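Local coordinates for protein dextranase (Pseudarthrobacter oxydans, PDB 6NZS) that hydrolyses internal alpha-1,6-glucosidic linkages of dextran, as a family 49 glycoside hydrolase built on a right-handed parallel beta-helix, at residues 265-276 and 314-325. Residues are numbered along the deposited sequence; the frame is centred on the assembly and turned at random.
Sequences AFRFLHDNQSQY and KMLQFASADAEQ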
loop_
_atom_site.group_PDB
_atom_site.type_symbol
_atom_site.label_atom_id
_atom_site.label_comp_id
_atom_site.label_asym_id
_atom_site.label_seq_id
_atom_site.Cartn_x
_atom_site.Cartn_y
_atom_site.Cartn_z
ATOM N N ALA A 265 -9.139 8.926 -12.692
ATOM C CA ALA A 265 -8.139 7.905 -12.984
ATOM C C ALA A 265 -7.577 8.196 -14.366
ATOM O O ALA A 265 -8.195 8.903 -15.163
ATOM C CB ALA A 265 -8.730 6.495 -12.927
ATOM N N PHE A 266 -6.389 7.658 -14.642
ATOM C CA PHE A 266 -5.684 7.976 -15.878
ATOM C C PHE A 266 -5.218 6.703 -16.555
ATOM O O PHE A 266 -4.642 5.820 -15.911
ATOM C CB PHE A 266 -4.466 8.870 -15.625
ATOM C CG PHE A 266 -4.815 10.269 -15.222
ATOM C CD1 PHE A 266 -5.190 11.204 -16.170
ATOM C CD2 PHE A 266 -4.772 10.650 -13.890
ATOM C CE1 PHE A 266 -5.519 12.492 -15.802
ATOM C CE2 PHE A 266 -5.097 11.945 -13.516
ATOM C CZ PHE A 266 -5.476 12.864 -14.474
ATOM N N ARG A 267 -5.438 6.627 -17.862
ATOM C CA ARG A 267 -4.888 5.560 -18.679
ATOM C C ARG A 267 -4.099 6.193 -19.813
ATOM O O ARG A 267 -4.644 6.998 -20.580
ATOM C CB ARG A 267 -5.983 4.672 -19.257
ATOM C CG ARG A 267 -5.422 3.692 -20.274
ATOM C CD ARG A 267 -6.420 2.617 -20.649
ATOM N NE ARG A 267 -5.838 1.696 -21.616
ATOM C CZ ARG A 267 -6.505 0.710 -22.199
ATOM N NH1 ARG A 267 -7.783 0.514 -21.905
ATOM N NH2 ARG A 267 -5.893 -0.079 -23.075
ATOM N N PHE A 268 -2.818 5.847 -19.901
ATOM C CA PHE A 268 -2.012 6.211 -21.061
ATOM C C PHE A 268 -2.208 5.072 -22.053
ATOM O O PHE A 268 -1.537 4.041 -21.994
ATOM C CB PHE A 268 -0.550 6.388 -20.672
ATOM C CG PHE A 268 -0.269 7.642 -19.879
ATOM C CD1 PHE A 268 -0.550 7.703 -18.522
ATOM C CD2 PHE A 268 0.311 8.747 -20.485
ATOM C CE1 PHE A 268 -0.260 8.851 -17.783
ATOM C CE2 PHE A 268 0.606 9.890 -19.757
ATOM C CZ PHE A 268 0.314 9.946 -18.405
ATOM N N LEU A 269 -3.165 5.265 -22.964
ATOM C CA LEU A 269 -3.566 4.214 -23.891
ATOM C C LEU A 269 -2.465 3.888 -24.885
ATOM O O LEU A 269 -2.311 2.727 -25.283
ATOM C CB LEU A 269 -4.825 4.654 -24.627
ATOM C CG LEU A 269 -5.330 3.789 -25.781
ATOM C CD1 LEU A 269 -6.120 2.626 -25.250
ATOM C CD2 LEU A 269 -6.177 4.630 -26.728
ATOM N N HIS A 270 -1.687 4.883 -25.286
ATOM C CA HIS A 270 -0.694 4.739 -26.334
ATOM C C HIS A 270 0.687 4.477 -25.747
ATOM O O HIS A 270 0.975 4.811 -24.594
ATOM C CB HIS A 270 -0.698 5.989 -27.213
ATOM C CG HIS A 270 -2.056 6.322 -27.745
ATOM N ND1 HIS A 270 -2.581 5.713 -28.866
ATOM C CD2 HIS A 270 -3.008 7.179 -27.303
ATOM C CE1 HIS A 270 -3.795 6.181 -29.090
ATOM N NE2 HIS A 270 -4.080 7.072 -28.157
ATOM N N ASP A 271 1.540 3.842 -26.557
ATOM C CA ASP A 271 2.852 3.375 -26.121
ATOM C C ASP A 271 3.998 4.079 -26.837
ATOM O O ASP A 271 5.107 3.542 -26.900
ATOM C CB ASP A 271 2.974 1.850 -26.255
ATOM C CG ASP A 271 2.801 1.357 -27.687
ATOM O OD1 ASP A 271 2.651 2.186 -28.606
ATOM O OD2 ASP A 271 2.810 0.121 -27.888
ATOM N N ASN A 272 3.764 5.291 -27.344
ATOM C CA ASN A 272 4.700 5.952 -28.240
ATOM C C ASN A 272 5.747 6.811 -27.540
ATOM O O ASN A 272 6.720 7.212 -28.185
ATOM C CB ASN A 272 3.939 6.821 -29.248
ATOM C CG ASN A 272 3.042 7.832 -28.572
ATOM O OD1 ASN A 272 2.029 7.469 -27.985
ATOM N ND2 ASN A 272 3.421 9.100 -28.633
ATOM N N GLN A 273 5.583 7.124 -26.255
ATOM C CA GLN A 273 6.534 7.988 -25.560
ATOM C C GLN A 273 7.703 7.179 -25.015
ATOM O O GLN A 273 7.525 6.058 -24.535
ATOM C CB GLN A 273 5.869 8.728 -24.395
ATOM C CG GLN A 273 4.736 9.679 -24.787
ATOM C CD GLN A 273 5.215 10.914 -25.528
ATOM O OE1 GLN A 273 6.398 11.260 -25.499
ATOM N NE2 GLN A 273 4.288 11.594 -26.195
ATOM N N SER A 274 8.902 7.759 -25.084
ATOM C CA SER A 274 10.052 7.130 -24.443
ATOM C C SER A 274 10.068 7.373 -22.938
ATOM O O SER A 274 10.626 6.557 -22.194
ATOM C CB SER A 274 11.361 7.604 -25.076
ATOM O OG SER A 274 11.584 8.973 -24.809
ATOM N N GLN A 275 9.467 8.473 -22.480
ATOM C CA GLN A 275 9.447 8.817 -21.060
ATOM C C GLN A 275 8.061 9.309 -20.676
ATOM O O GLN A 275 7.556 10.277 -21.255
ATOM C CB GLN A 275 10.483 9.897 -20.749
ATOM C CG GLN A 275 10.401 10.445 -19.317
ATOM C CD GLN A 275 11.120 9.552 -18.322
ATOM O OE1 GLN A 275 12.317 9.296 -18.453
ATOM N NE2 GLN A 275 10.386 9.064 -17.322
ATOM N N TYR A 276 7.461 8.653 -19.684
ATOM C CA TYR A 276 6.196 9.063 -19.097
ATOM C C TYR A 276 6.463 9.590 -17.694
ATOM O O TYR A 276 7.417 9.174 -17.032
ATOM C CB TYR A 276 5.229 7.874 -18.983
ATOM C CG TYR A 276 4.788 7.336 -20.324
ATOM C CD1 TYR A 276 3.730 7.917 -21.006
ATOM C CD2 TYR A 276 5.441 6.267 -20.913
ATOM C CE1 TYR A 276 3.322 7.440 -22.242
ATOM C CE2 TYR A 276 5.046 5.782 -22.150
ATOM C CZ TYR A 276 3.987 6.375 -22.807
ATOM O OH TYR A 276 3.600 5.896 -24.051
ATOM N N LYS A 314 -8.647 1.015 -13.586
ATOM C CA LYS A 314 -7.416 1.063 -12.815
ATOM C C LYS A 314 -7.100 2.525 -12.537
ATOM O O LYS A 314 -7.458 3.408 -13.318
ATOM C CB LYS A 314 -6.268 0.437 -13.611
ATOM C CG LYS A 314 -6.631 -0.892 -14.276
ATOM C CD LYS A 314 -6.839 -1.996 -13.245
ATOM C CE LYS A 314 -6.766 -3.390 -13.882
ATOM N NZ LYS A 314 -7.787 -3.557 -14.965
ATOM N N MET A 315 -6.455 2.793 -11.399
ATOM C CA MET A 315 -6.148 4.189 -11.105
ATOM C C MET A 315 -5.107 4.743 -12.074
ATOM O O MET A 315 -5.217 5.893 -12.521
ATOM C CB MET A 315 -5.712 4.356 -9.649
ATOM C CG MET A 315 -6.824 4.049 -8.629
ATOM S SD MET A 315 -8.296 5.082 -8.796
ATOM C CE MET A 315 -7.620 6.691 -8.375
ATOM N N LEU A 316 -4.109 3.928 -12.420
ATOM C CA LEU A 316 -3.065 4.293 -13.368
ATOM C C LEU A 316 -2.766 3.088 -14.244
ATOM O O LEU A 316 -2.518 1.990 -13.734
ATOM C CB LEU A 316 -1.789 4.715 -12.635
ATOM C CG LEU A 316 -1.878 5.987 -11.794
ATOM C CD1 LEU A 316 -0.622 6.118 -10.947
ATOM C CD2 LEU A 316 -2.091 7.215 -12.663
ATOM N N GLN A 317 -2.770 3.295 -15.562
ATOM C CA GLN A 317 -2.486 2.210 -16.493
ATOM C C GLN A 317 -1.638 2.738 -17.638
ATOM O O GLN A 317 -1.855 3.858 -18.111
ATOM C CB GLN A 317 -3.772 1.582 -17.045
ATOM C CG GLN A 317 -3.518 0.578 -18.170
ATOM C CD GLN A 317 -4.718 -0.292 -18.458
ATOM O OE1 GLN A 317 -5.629 -0.400 -17.637
ATOM N NE2 GLN A 317 -4.727 -0.921 -19.632
ATOM N N PHE A 318 -0.674 1.928 -18.069
ATOM C CA PHE A 318 0.240 2.287 -19.139
ATOM C C PHE A 318 0.346 1.147 -20.136
ATOM O O PHE A 318 0.036 -0.007 -19.833
ATOM C CB PHE A 318 1.630 2.583 -18.588
ATOM C CG PHE A 318 1.678 3.803 -17.733
ATOM C CD1 PHE A 318 1.353 3.740 -16.384
ATOM C CD2 PHE A 318 2.023 5.018 -18.282
ATOM C CE1 PHE A 318 1.389 4.883 -15.602
ATOM C CE2 PHE A 318 2.063 6.152 -17.512
ATOM C CZ PHE A 318 1.745 6.093 -16.172
ATOM N N ALA A 319 0.798 1.499 -21.338
ATOM C CA ALA A 319 1.080 0.543 -22.400
ATOM C C ALA A 319 2.564 0.606 -22.716
ATOM O O ALA A 319 3.120 1.696 -22.882
ATOM C CB ALA A 319 0.265 0.877 -23.652
ATOM N N SER A 320 3.206 -0.559 -22.790
ATOM C CA SER A 320 4.639 -0.655 -23.037
ATOM C C SER A 320 4.874 -1.210 -24.437
ATOM O O SER A 320 4.433 -2.323 -24.748
ATOM C CB SER A 320 5.320 -1.553 -22.001
ATOM O OG SER A 320 6.709 -1.688 -22.287
ATOM N N ALA A 321 5.570 -0.433 -25.268
ATOM C CA ALA A 321 6.000 -0.897 -26.575
ATOM C C ALA A 321 7.227 -1.787 -26.416
ATOM O O ALA A 321 7.813 -1.892 -25.339
ATOM C CB ALA A 321 6.347 0.296 -27.465
ATOM N N ASP A 322 7.621 -2.450 -27.505
ATOM C CA ASP A 322 8.871 -3.203 -27.454
ATOM C C ASP A 322 10.048 -2.294 -27.122
ATOM O O ASP A 322 10.978 -2.706 -26.418
ATOM C CB ASP A 322 9.108 -3.928 -28.780
ATOM C CG ASP A 322 8.360 -5.237 -28.866
ATOM O OD1 ASP A 322 8.000 -5.797 -27.809
ATOM O OD2 ASP A 322 8.129 -5.712 -29.996
ATOM N N ALA A 323 10.023 -1.053 -27.611
ATOM C CA ALA A 323 11.101 -0.113 -27.341
ATOM C C ALA A 323 11.238 0.138 -25.842
ATOM O O ALA A 323 10.265 0.059 -25.082
ATOM C CB ALA A 323 10.834 1.219 -28.050
ATOM N N GLU A 324 12.469 0.432 -25.428
ATOM C CA GLU A 324 12.760 0.756 -24.037
ATOM C C GLU A 324 12.070 2.058 -23.650
ATOM O O GLU A 324 12.157 3.059 -24.369
ATOM C CB GLU A 324 14.270 0.897 -23.845
ATOM C CG GLU A 324 14.693 1.397 -22.467
ATOM C CD GLU A 324 16.191 1.653 -22.367
ATOM O OE1 GLU A 324 16.592 2.832 -22.270
ATOM O OE2 GLU A 324 16.968 0.674 -22.386
ATOM N N GLN A 325 11.401 2.053 -22.496
ATOM C CA GLN A 325 10.653 3.211 -22.034
ATOM C C GLN A 325 10.861 3.357 -20.536
ATOM O O GLN A 325 11.229 2.403 -19.848
ATOM C CB GLN A 325 9.156 3.051 -22.310
ATOM C CG GLN A 325 8.783 3.017 -23.793
ATOM C CD GLN A 325 7.387 2.477 -24.012
ATOM O OE1 GLN A 325 7.131 1.288 -23.825
ATOM N NE2 GLN A 325 6.461 3.359 -24.378
HETATM O O HOH W 1 -6.612 3.772 -15.798
HETATM O O HOH W 2 1.707 4.106 -21.911
HETATM O O HOH W 3 1.942 -1.828 -26.233
#
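Phe268 and Phe318 lie side by side in register, their ring planes 11° apart but slid so that they barely overlap. Phe268 CD1 comes within 3.2 Å of Phe318 CE2. CG of each is anti to its carbonyl carbon (chi1 about -70°), so the rings run together on parallel strands. The edge of Phe318 turns toward the face of Tyr276, an offset edge-to-face pair with centroids 5.7 Å apart, completing an aromatic cluster. The Arg267 and Gln317 side chains run side by side. Gln317 NE2 sits over one guanidinium face, offset toward its rim, 3.4 Å above the plane, with the two planes 24° apart. The strands pair in parallel: Phe266 N donates to Met315 O, and Phe268 N to Gln317 O (2.8 Å). Water 2 bridges Ala319 N and His270 O, and water 3 joins Asp271 OD2 to Ser320 O.

At the turn, Gln325 NE2 donates to Gln273 O (2.9 Å), which lies in the plane of the Gln325 amide. NE2 also meets the Tyr276 ring edge. Gln325 OE1 accepts from Ala321 N. With an alanine here, Gln273 O and Ala321 N would probably each lose this partner, and the Tyr276 ring edge its amide neighbour. Gln273 N in turn donates to Tyr276 OH.

These are adjacent coils of the beta-helix. Strand 266-268 runs between 245-247 and 316-320, and 342-346 follows. Leu327 touches Tyr276 and Phe318; Phe351 packs on Tyr276 and Gln325.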